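Local coordinates for ribosomal protein S2-related protein (Deinococcus radiodurans, PDB 2JH3) that binds a [4Fe-4S] cluster and may act as a sirohydrochlorin ferrochelatase, at residues Gly137-Pro140 with Ala141-Thr144. Residues are numbered along the deposited sequence; the frame is centred on the assembly and turned at random.
Sequences GTDP and ADVT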
loop_
_atom_site.group_PDB
_atom_site.type_symbol
_atom_site.label_atom_id
_atom_site.label_comp_id
_atom_site.label_asym_id
_atom_site.label_seq_id
_atom_site.Cartn_x
_atom_site.Cartn_y
_atom_site.Cartn_z
ATOM N N GLY A 137 31.007 34.100 -22.434
ATOM C CA GLY A 137 32.180 34.716 -23.048
ATOM C C GLY A 137 33.401 33.828 -23.257
ATOM O O GLY A 137 34.218 34.095 -24.138
ATOM N N THR A 138 33.539 32.770 -22.451
ATOM C CA THR A 138 34.856 32.115 -22.233
ATOM C C THR A 138 35.439 31.414 -23.470
ATOM O O THR A 138 34.690 30.925 -24.314
ATOM C CB THR A 138 34.803 31.129 -21.030
ATOM O OG1 THR A 138 34.718 31.879 -19.805
ATOM C CG2 THR A 138 36.039 30.233 -20.994
ATOM N N ASP A 139 36.767 31.375 -23.571
ATOM C CA ASP A 139 37.424 30.693 -24.664
ATOM C C ASP A 139 37.931 29.354 -24.193
ATOM O O ASP A 139 38.826 29.319 -23.335
ATOM C CB ASP A 139 38.616 31.486 -25.139
ATOM C CG ASP A 139 39.301 30.840 -26.312
ATOM O OD1 ASP A 139 40.031 29.851 -26.102
ATOM O OD2 ASP A 139 39.113 31.329 -27.449
ATOM N N PRO A 140 37.391 28.248 -24.760
ATOM C CA PRO A 140 37.769 26.839 -24.479
ATOM C C PRO A 140 39.252 26.523 -24.332
ATOM O O PRO A 140 39.628 25.697 -23.482
ATOM C CB PRO A 140 37.216 26.082 -25.700
ATOM C CG PRO A 140 35.994 26.865 -26.075
ATOM C CD PRO A 140 36.268 28.322 -25.717
ATOM N N ALA A 141 40.100 27.144 -25.148
ATOM C CA ALA A 141 41.528 26.818 -25.106
ATOM C C ALA A 141 42.165 27.307 -23.786
ATOM O O ALA A 141 43.236 26.847 -23.387
ATOM C CB ALA A 141 42.257 27.400 -26.329
ATOM N N ASP A 142 41.464 28.221 -23.111
ATOM C CA ASP A 142 41.788 28.611 -21.712
ATOM C C ASP A 142 41.323 27.611 -20.601
ATOM O O ASP A 142 41.611 27.844 -19.410
ATOM C CB ASP A 142 41.194 30.019 -21.393
ATOM C CG ASP A 142 41.876 31.177 -22.199
ATOM O OD1 ASP A 142 42.900 30.943 -22.870
ATOM O OD2 ASP A 142 41.378 32.335 -22.138
ATOM N N VAL A 143 40.643 26.508 -20.975
ATOM C CA VAL A 143 39.968 25.613 -20.026
ATOM C C VAL A 143 40.443 24.140 -20.083
ATOM O O VAL A 143 40.572 23.553 -21.158
ATOM C CB VAL A 143 38.445 25.706 -20.242
ATOM C CG1 VAL A 143 37.668 24.911 -19.192
ATOM C CG2 VAL A 143 37.991 27.159 -20.127
ATOM N N THR A 144 40.776 23.554 -18.925
ATOM C CA THR A 144 41.002 22.105 -18.844
ATOM C C THR A 144 39.652 21.430 -18.604
ATOM O O THR A 144 38.822 21.896 -17.787
ATOM C CB THR A 144 42.018 21.644 -17.736
ATOM O OG1 THR A 144 43.235 22.326 -17.904
ATOM C CG2 THR A 144 42.331 20.178 -17.832
#
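Asp139 reaches forward over one tight turn to the amide of Ala141. Its CB lies 4.2 Å from Asp142 OD2, a loose contact. With CG trans to the backbone N (chi1 -178°), the carboxylate swings to the carbonyl side of its own residue, bringing CG to 4.0 Å from Ala141 N. The tip, Asp139 OD1, accepts a hydrogen bond from Ala141 N at 2.9 Å; the donor arrives on the anti side, 31° out of the carboxylate plane, and the N-H...O angle of 137° marks a bent bond. Asp139 OD1 also brushes the methyl carbon CB of Ala141 at 3.3 Å. A side-chain acceptor joined to the amide two residues on defines an Asx turn, here leading into a short 3-10 turn spanning Pro140 to Asp142. Two successive i+3 to i backbone bonds establish the 3-10 turn: Asp142 N to Asp139 O, 2.9 Å, and Val143 N to Pro140 O, 2.8 Å. The loop joins helix 122-133 to strand 144-149, the central strand of a parallel five-stranded sheet consistent with the second CbiX-type unit. The methyls Thr138 CG2 and Val143 CG2 meet at 3.7 Å, their side chains crossing at about a right angle. Val143 is buried and also pairs through its backbone with Ala171, whereas Asp139 OD1 and Asp142 OD1 stand 4.5 Å apart on exposed residues, so solvent probably screens the like charges.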